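Glycerophosphoryl diester phosphodiesterase (Agrobacterium tumefaciens str. C58, PDB 3KS6) belongs to the glycerophosphoryl diester phosphodiesterase family, a group of TIM-barrel proteins, and binds a magnesium ion at the mouth of its barrel. Local coordinates at residues A[146-149]-A[155-158]; A[3-8]-A[235-240]; A[7-12]-A[48-53]. All coordinates share one frame; numbering follows the deposited sequence.

Interaction 1. Residues A[146-149]-A[155-158]; sequences DELW and PRLW
R156 reaches back from its strand to helix 142-151 and lays one face of its guanidinium against the indole edge of W149. The contact belongs to a beta-alpha-beta unit of the TIM barrel, in which strand 135-139, helix 142-151 and strand 156-160 follow one another and the two strands run parallel. The two planes are 76° apart, with the indole edge-on to the guanidinium face: W149 CD1 stands 3.5 Å above the guanidinium plane of R156, offset toward its rim, while R156 CZ lies near the plane of the indole. W149 CD1 comes within 3.6 Å of R156 NH2, and no hydrogen bond links the two groups. The indole is swung to this side because its CG is anti to the backbone N (chi1 174°). W149 CB, set by the helix backbone, lies 4.0 Å from R156 NH1. The arginine bends at chi3 (-72°): up to CD it runs across to the helix, and beyond the bend the guanidinium turns toward the tryptophan. The polar end has its own partner outside the pair, since R156 NH1 is hydrogen-bonded to the carbonyl O of S181, a residue that W149 also touches. Nearer the barrel wall the contact becomes apolar. L148 is buried, and while its side chain packs on F137 of strand 135-139 and V119 of helix 118-128, its CB meets the arginine's aliphatic part. There R156 CD sits 3.8 Å from L148 CB and 3.7 Å from the backbone N of W149.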
loop_
_atom_site.group_PDB
_atom_site.type_symbol
_atom_site.label_atom_id
_atom_site.label_comp_id
_atom_site.label_asym_id
_atom_site.label_seq_id
_atom_site.Cartn_x
_atom_site.Cartn_y
_atom_site.Cartn_z
ATOM N N ASP A 146 12.763 -0.357 10.029
ATOM C CA ASP A 146 14.047 -0.864 10.497
ATOM C C ASP A 146 14.165 -2.373 10.322
ATOM O O ASP A 146 15.205 -2.885 9.925
ATOM C CB ASP A 146 14.313 -0.422 11.960
ATOM C CG ASP A 146 14.577 1.064 12.083
ATOM O OD1 ASP A 146 14.683 1.752 11.034
ATOM O OD2 ASP A 146 14.697 1.558 13.242
ATOM N N GLU A 147 13.097 -3.089 10.613
ATOM C CA GLU A 147 13.078 -4.541 10.388
ATOM C C GLU A 147 13.250 -4.943 8.949
ATOM O O GLU A 147 14.027 -5.866 8.615
ATOM C CB GLU A 147 11.778 -5.132 10.877
ATOM C CG GLU A 147 11.830 -5.561 12.289
ATOM C CD GLU A 147 10.648 -6.451 12.641
ATOM O OE1 GLU A 147 9.519 -5.947 12.665
ATOM O OE2 GLU A 147 10.860 -7.652 12.881
ATOM N N LEU A 148 12.523 -4.249 8.082
ATOM C CA LEU A 148 12.644 -4.494 6.647
ATOM C C LEU A 148 14.058 -4.206 6.149
ATOM O O LEU A 148 14.597 -4.942 5.323
ATOM C CB LEU A 148 11.608 -3.671 5.895
ATOM C CG LEU A 148 10.147 -4.067 6.022
ATOM C CD1 LEU A 148 9.256 -2.921 5.524
ATOM C CD2 LEU A 148 9.839 -5.350 5.226
ATOM N N TRP A 149 14.676 -3.146 6.648
ATOM C CA TRP A 149 16.028 -2.780 6.214
ATOM C C TRP A 149 17.004 -3.946 6.467
ATOM O O TRP A 149 17.868 -4.248 5.649
ATOM C CB TRP A 149 16.476 -1.519 6.932
ATOM C CG TRP A 149 17.884 -1.130 6.689
ATOM C CD1 TRP A 149 18.410 -0.496 5.592
ATOM C CD2 TRP A 149 18.969 -1.388 7.566
ATOM N NE1 TRP A 149 19.756 -0.336 5.749
ATOM C CE2 TRP A 149 20.129 -0.882 6.954
ATOM C CE3 TRP A 149 19.073 -2.021 8.820
ATOM C CZ2 TRP A 149 21.392 -0.973 7.563
ATOM C CZ3 TRP A 149 20.323 -2.110 9.433
ATOM C CH2 TRP A 149 21.468 -1.589 8.801
ATOM N N PRO A 155 12.926 -2.617 -2.352
ATOM C CA PRO A 155 12.704 -1.218 -2.038
ATOM C C PRO A 155 11.723 -1.042 -0.901
ATOM O O PRO A 155 10.796 -1.828 -0.785
ATOM C CB PRO A 155 12.113 -0.659 -3.322
ATOM C CG PRO A 155 12.522 -1.634 -4.401
ATOM C CD PRO A 155 12.483 -2.938 -3.712
ATOM N N ARG A 156 11.966 -0.011 -0.082
ATOM C CA ARG A 156 11.125 0.367 1.052
ATOM C C ARG A 156 10.706 1.833 0.921
ATOM O O ARG A 156 11.490 2.664 0.420
ATOM C CB ARG A 156 11.898 0.219 2.365
ATOM C CG ARG A 156 12.305 -1.205 2.743
ATOM C CD ARG A 156 13.529 -1.239 3.694
ATOM N NE ARG A 156 14.801 -0.878 3.026
ATOM C CZ ARG A 156 15.526 0.225 3.262
ATOM N NH1 ARG A 156 15.192 1.079 4.206
ATOM N NH2 ARG A 156 16.631 0.457 2.559
ATOM N N LEU A 157 9.502 2.151 1.401
ATOM C CA LEU A 157 9.076 3.541 1.506
ATOM C C LEU A 157 8.333 3.759 2.829
ATOM O O LEU A 157 7.515 2.932 3.229
ATOM C CB LEU A 157 8.252 4.006 0.311
ATOM C CG LEU A 157 6.795 3.599 0.191
ATOM C CD1 LEU A 157 5.879 4.598 0.838
ATOM C CD2 LEU A 157 6.363 3.405 -1.260
ATOM N N TRP A 158 8.636 4.896 3.452
ATOM C CA TRP A 158 8.053 5.298 4.724
ATOM C C TRP A 158 6.845 6.161 4.466
ATOM O O TRP A 158 6.905 7.200 3.794
ATOM C CB TRP A 158 9.091 6.023 5.567
ATOM C CG TRP A 158 8.578 6.403 6.937
ATOM C CD1 TRP A 158 7.681 5.737 7.694
ATOM C CD2 TRP A 158 8.975 7.556 7.687
ATOM N NE1 TRP A 158 7.459 6.420 8.876
ATOM C CE2 TRP A 158 8.243 7.547 8.882
ATOM C CE3 TRP A 158 9.890 8.590 7.455
ATOM C CZ2 TRP A 158 8.405 8.533 9.864
ATOM C CZ3 TRP A 158 10.035 9.558 8.404
ATOM C CH2 TRP A 158 9.309 9.527 9.601
#

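Interaction 2. Residues A[3-8]-A[235-240]; sequences TRIASH and TLAIAL. With ACT (acetate ion), chain H.
With CG1 of I5 anti to its carbonyl carbon (chi1 -68°) and CD1 carried on in an extended chain (chi2 172°), the side chain reaches straight from its strand to A237 and I238 on the C-terminal helix. This is a strand-to-helix packing contact of the TIM barrel: strand 4-8, the first of the chain, lies beside strand 228-231, and helix 234-249, the last, covers its outer side. One methyl does most of the touching. I5 CD1 fits against the helix surface where A237 and I238 follow each other, 3.9 Å from A237 CB and 4.0 Å from I238 CG1. Between these two side chains it also rests on the main chain, with I5 CD1 3.6 Å from A237 O and 3.8 Å from I238 N. The second branch, I5 CG2, comes to A237 CB at 4.2 Å, so the alanine methyl is met by both arms of the isoleucine. No hydrogen bond crosses between the two segments, and the join is purely van der Waals. F229 of strand 228-231 and L31 pack on the same isoleucine, while I238 also rests on L31 and M29 and A237 on T231; together they bury the contact. At the other end of the strand, away from the helix, H8 marks the mouth of the barrel. Its ND1 is hydrogen-bonded to D232, and its NE2 donates to an acetate ion, probably from the crystallisation liquor, lying at the ring edge, in plane, with H8 NE2 2.9 Å from acetate OXT and an N-H...O angle of 134°.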
loop_
_atom_site.group_PDB
_atom_site.type_symbol
_atom_site.label_atom_id
_atom_site.label_comp_id
_atom_site.label_asym_id
_atom_site.label_seq_id
_atom_site.Cartn_x
_atom_site.Cartn_y
_atom_site.Cartn_z
ATOM N N THR A 3 4.819 9.120 -13.564
ATOM C CA THR A 3 4.086 8.979 -12.313
ATOM C C THR A 3 3.376 7.636 -12.362
ATOM O O THR A 3 2.520 7.423 -13.207
ATOM C CB THR A 3 3.094 10.115 -12.128
ATOM O OG1 THR A 3 3.827 11.329 -11.996
ATOM C CG2 THR A 3 2.233 9.916 -10.848
ATOM N N ARG A 4 3.727 6.758 -11.422
ATOM C CA ARG A 4 3.179 5.417 -11.352
ATOM C C ARG A 4 1.872 5.430 -10.559
ATOM O O ARG A 4 1.655 6.305 -9.696
ATOM C CB ARG A 4 4.186 4.448 -10.739
ATOM C CG ARG A 4 5.452 4.262 -11.572
ATOM C CD ARG A 4 6.643 3.754 -10.764
ATOM N NE ARG A 4 6.425 2.405 -10.224
ATOM C CZ ARG A 4 6.518 1.281 -10.934
ATOM N NH1 ARG A 4 6.821 1.301 -12.227
ATOM N NH2 ARG A 4 6.303 0.109 -10.346
ATOM N N ILE A 5 0.995 4.492 -10.910
ATOM C CA ILE A 5 -0.314 4.339 -10.300
ATOM C C ILE A 5 -0.363 3.015 -9.544
ATOM O O ILE A 5 -0.051 1.949 -10.120
ATOM C CB ILE A 5 -1.443 4.335 -11.335
ATOM C CG1 ILE A 5 -1.577 5.711 -11.980
ATOM C CG2 ILE A 5 -2.802 3.944 -10.671
ATOM C CD1 ILE A 5 -2.547 5.749 -13.152
ATOM N N ALA A 6 -0.775 3.081 -8.269
ATOM C CA ALA A 6 -0.976 1.890 -7.451
ATOM C C ALA A 6 -2.440 1.788 -7.033
ATOM O O ALA A 6 -2.991 2.730 -6.518
ATOM C CB ALA A 6 -0.056 1.880 -6.198
ATOM N N SER A 7 -3.055 0.629 -7.237
ATOM C CA SER A 7 -4.457 0.426 -6.915
ATOM C C SER A 7 -4.615 0.121 -5.425
ATOM O O SER A 7 -4.170 -0.922 -4.964
ATOM C CB SER A 7 -4.982 -0.745 -7.729
ATOM O OG SER A 7 -6.317 -1.088 -7.435
ATOM N N HIS A 8 -5.264 1.036 -4.691
ATOM C CA HIS A 8 -5.345 0.984 -3.223
ATOM C C HIS A 8 -6.298 -0.102 -2.795
ATOM O O HIS A 8 -7.489 -0.028 -3.053
ATOM C CB HIS A 8 -5.768 2.354 -2.677
ATOM C CG HIS A 8 -5.680 2.488 -1.180
ATOM N ND1 HIS A 8 -6.764 2.837 -0.389
ATOM C CD2 HIS A 8 -4.626 2.353 -0.337
ATOM C CE1 HIS A 8 -6.379 2.873 0.876
ATOM N NE2 HIS A 8 -5.083 2.620 0.937
ATOM N N THR A 235 -9.319 2.987 -12.138
ATOM C CA THR A 235 -9.840 3.114 -13.498
ATOM C C THR A 235 -9.810 4.585 -13.909
ATOM O O THR A 235 -9.311 4.923 -14.968
ATOM C CB THR A 235 -11.236 2.478 -13.602
ATOM O OG1 THR A 235 -11.152 1.064 -13.278
ATOM C CG2 THR A 235 -11.798 2.671 -15.016
ATOM N N LEU A 236 -10.272 5.466 -13.021
ATOM C CA LEU A 236 -10.243 6.916 -13.235
ATOM C C LEU A 236 -8.841 7.442 -13.312
ATOM O O LEU A 236 -8.543 8.270 -14.154
ATOM C CB LEU A 236 -11.017 7.644 -12.112
ATOM C CG LEU A 236 -10.968 9.188 -12.129
ATOM C CD1 LEU A 236 -11.636 9.725 -13.411
ATOM C CD2 LEU A 236 -11.594 9.794 -10.875
ATOM N N ALA A 237 -7.966 6.960 -12.442
ATOM C CA ALA A 237 -6.592 7.408 -12.424
ATOM C C ALA A 237 -5.902 7.090 -13.754
ATOM O O ALA A 237 -5.152 7.909 -14.265
ATOM C CB ALA A 237 -5.816 6.756 -11.272
ATOM N N ILE A 238 -6.139 5.903 -14.266
ATOM C CA ILE A 238 -5.553 5.507 -15.565
ATOM C C ILE A 238 -6.021 6.453 -16.650
ATOM O O ILE A 238 -5.213 6.927 -17.460
ATOM C CB ILE A 238 -5.873 4.060 -15.906
ATOM C CG1 ILE A 238 -5.050 3.149 -14.972
ATOM C CG2 ILE A 238 -5.535 3.732 -17.398
ATOM C CD1 ILE A 238 -5.423 1.670 -14.970
ATOM N N ALA A 239 -7.317 6.731 -16.676
ATOM C CA ALA A 239 -7.929 7.654 -17.669
ATOM C C ALA A 239 -7.352 9.055 -17.588
ATOM O O ALA A 239 -6.977 9.658 -18.608
ATOM C CB ALA A 239 -9.430 7.728 -17.469
ATOM N N LEU A 240 -7.298 9.595 -16.377
ATOM C CA LEU A 240 -6.731 10.926 -16.178
ATOM C C LEU A 240 -5.264 10.984 -16.557
ATOM O O LEU A 240 -4.808 11.993 -17.124
ATOM C CB LEU A 240 -6.911 11.360 -14.715
ATOM C CG LEU A 240 -8.306 11.786 -14.304
ATOM C CD1 LEU A 240 -8.393 12.077 -12.821
ATOM C CD2 LEU A 240 -8.674 13.038 -15.128
HETATM C C ACT H . -4.569 4.365 3.996
HETATM O O ACT H . -5.196 5.288 3.410
HETATM O OXT ACT H . -4.883 3.170 3.745
HETATM C CH3 ACT H . -3.478 4.669 4.977
#

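Interaction 3. Residues A[7-12]-A[48-53]; sequences SHRGGT and VHHDPT. With ACT (acetate ion), chain H.
R9 spreads its guanidinium flat over the imidazole of H50, the centres 3.5 Å apart and the planes only 10° from parallel. The two groups are slightly offset: H50 CG lies over the middle of the guanidinium, with R9 CZ 3.4 Å from H50 CG, while R9 NH2, not CZ, sits over the centre of the ring. Although R9 NH2 is 3.3 Å from H50 NE2, the angle is too poor for a hydrogen bond, and the pair is held by stacking, of cation-pi character if the imidazole is neutral. The chain of R9 is extended from CG to NE (chi2 -174°), which carries the group across from one loop to the other. These loops lie at the C-terminal mouth of the TIM barrel, where E35, D37 and E105 hold the magnesium ion, about 5 Å from the side chain of H50. A type II turn from S7 to G10 lifts R9 off the end of strand 4-8 and folds its CG back over the face of the H8 ring. One acetate oxygen is shared by the two neighbours: R9 NH2 donates to OXT in the guanidinium plane, 2.7 Å away at 160°, and H8 NE2 donates to it as well. Through its other terminal nitrogen, NH1, R9 makes a salt bridge to D17 OD2.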
loop_
_atom_site.group_PDB
_atom_site.type_symbol
_atom_site.label_atom_id
_atom_site.label_comp_id
_atom_site.label_asym_id
_atom_site.label_seq_id
_atom_site.Cartn_x
_atom_site.Cartn_y
_atom_site.Cartn_z
ATOM N N SER A 7 -3.055 0.629 -7.237
ATOM C CA SER A 7 -4.457 0.426 -6.915
ATOM C C SER A 7 -4.615 0.121 -5.425
ATOM O O SER A 7 -4.170 -0.922 -4.964
ATOM C CB SER A 7 -4.982 -0.745 -7.729
ATOM O OG SER A 7 -6.317 -1.088 -7.435
ATOM N N HIS A 8 -5.264 1.036 -4.691
ATOM C CA HIS A 8 -5.345 0.984 -3.223
ATOM C C HIS A 8 -6.298 -0.102 -2.795
ATOM O O HIS A 8 -7.489 -0.028 -3.053
ATOM C CB HIS A 8 -5.768 2.354 -2.677
ATOM C CG HIS A 8 -5.680 2.488 -1.180
ATOM N ND1 HIS A 8 -6.764 2.837 -0.389
ATOM C CD2 HIS A 8 -4.626 2.353 -0.337
ATOM C CE1 HIS A 8 -6.379 2.873 0.876
ATOM N NE2 HIS A 8 -5.083 2.620 0.937
ATOM N N ARG A 9 -5.754 -1.128 -2.161
ATOM C CA ARG A 9 -6.535 -2.258 -1.685
ATOM C C ARG A 9 -7.283 -2.977 -2.829
ATOM O O ARG A 9 -8.326 -3.585 -2.622
ATOM C CB ARG A 9 -7.510 -1.839 -0.571
ATOM C CG ARG A 9 -6.872 -0.985 0.511
ATOM C CD ARG A 9 -7.808 -0.717 1.673
ATOM N NE ARG A 9 -7.286 0.381 2.492
ATOM C CZ ARG A 9 -7.986 1.091 3.366
ATOM N NH1 ARG A 9 -9.270 0.845 3.592
ATOM N NH2 ARG A 9 -7.380 2.077 4.012
ATOM N N GLY A 10 -6.729 -2.917 -4.036
ATOM C CA GLY A 10 -7.367 -3.491 -5.193
ATOM C C GLY A 10 -8.391 -2.582 -5.852
ATOM O O GLY A 10 -9.019 -3.005 -6.792
ATOM N N GLY A 11 -8.577 -1.359 -5.313
ATOM C CA GLY A 11 -9.478 -0.333 -5.880
ATOM C C GLY A 11 -10.765 -0.244 -5.065
ATOM O O GLY A 11 -11.861 -0.517 -5.582
ATOM N N THR A 12 -10.627 0.190 -3.812
ATOM C CA THR A 12 -11.703 0.147 -2.814
ATOM C C THR A 12 -13.048 0.682 -3.298
ATOM O O THR A 12 -14.072 0.064 -3.095
ATOM C CB THR A 12 -11.290 0.950 -1.544
ATOM O OG1 THR A 12 -9.965 0.548 -1.159
ATOM C CG2 THR A 12 -12.231 0.728 -0.362
ATOM N N VAL A 48 -4.948 -10.852 3.798
ATOM C CA VAL A 48 -4.920 -9.550 3.141
ATOM C C VAL A 48 -6.159 -8.758 3.635
ATOM O O VAL A 48 -7.295 -9.090 3.336
ATOM C CB VAL A 48 -4.977 -9.699 1.605
ATOM C CG1 VAL A 48 -4.893 -8.352 0.919
ATOM C CG2 VAL A 48 -3.857 -10.644 1.106
ATOM N N HIS A 49 -5.916 -7.741 4.444
ATOM C CA HIS A 49 -6.979 -6.950 5.085
ATOM C C HIS A 49 -6.373 -5.663 5.572
ATOM O O HIS A 49 -5.224 -5.655 6.028
ATOM C CB HIS A 49 -7.563 -7.729 6.265
ATOM C CG HIS A 49 -8.965 -7.334 6.618
ATOM N ND1 HIS A 49 -10.054 -7.868 5.972
ATOM C CD2 HIS A 49 -9.465 -6.481 7.550
ATOM C CE1 HIS A 49 -11.168 -7.365 6.476
ATOM N NE2 HIS A 49 -10.845 -6.520 7.437
ATOM N N HIS A 50 -7.134 -4.569 5.528
ATOM C CA HIS A 50 -6.587 -3.299 5.989
ATOM C C HIS A 50 -6.498 -3.202 7.519
ATOM O O HIS A 50 -5.393 -3.154 8.060
ATOM C CB HIS A 50 -7.405 -2.126 5.431
ATOM C CG HIS A 50 -6.957 -0.817 5.975
ATOM N ND1 HIS A 50 -7.771 -0.013 6.749
ATOM C CD2 HIS A 50 -5.751 -0.212 5.927
ATOM C CE1 HIS A 50 -7.073 1.038 7.141
ATOM N NE2 HIS A 50 -5.849 0.945 6.648
ATOM N N ASP A 51 -7.642 -3.192 8.220
ATOM C CA ASP A 51 -7.613 -3.053 9.681
ATOM C C ASP A 51 -7.124 -4.352 10.346
ATOM O O ASP A 51 -7.244 -5.439 9.768
ATOM C CB ASP A 51 -8.998 -2.732 10.251
ATOM C CG ASP A 51 -9.459 -1.319 9.977
ATOM O OD1 ASP A 51 -8.639 -0.416 9.721
ATOM O OD2 ASP A 51 -10.685 -1.140 10.043
ATOM N N PRO A 52 -6.586 -4.254 11.569
ATOM C CA PRO A 52 -6.177 -5.452 12.283
ATOM C C PRO A 52 -7.384 -6.222 12.806
ATOM O O PRO A 52 -7.213 -7.295 13.393
ATOM C CB PRO A 52 -5.313 -4.903 13.422
ATOM C CG PRO A 52 -5.822 -3.524 13.653
ATOM C CD PRO A 52 -6.276 -3.021 12.324
ATOM N N THR A 53 -8.577 -5.659 12.627
ATOM C CA THR A 53 -9.833 -6.293 13.013
ATOM C C THR A 53 -10.746 -6.383 11.807
ATOM O O THR A 53 -10.617 -5.644 10.821
ATOM C CB THR A 53 -10.563 -5.526 14.121
ATOM O OG1 THR A 53 -10.885 -4.221 13.641
ATOM C CG2 THR A 53 -9.714 -5.433 15.422
HETATM C C ACT H . -4.569 4.365 3.996
HETATM O O ACT H . -5.196 5.288 3.410
HETATM O OXT ACT H . -4.883 3.170 3.745
HETATM C CH3 ACT H . -3.478 4.669 4.977
#

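From the N terminus, strand 4-8 opens two contacts at once, since interactions 2 and 3 share S7 and H8. Interaction 3 closes first, when the loop after strand 46-48 returns to the barrel mouth. Interaction 1 comes later, in series with it, and is a short local closure between helix 142-151 and the strand that follows. Interaction 2 closes last, bringing helix 234-249 onto the first strand, so that interaction 1 is nested within its long loop. Interactions 1 and 2 lie on opposite sides of the chain's centre, their own centres about 24 Å apart, and join helices to the same curled sheet; interaction 3 joins two loops near the magnesium ion.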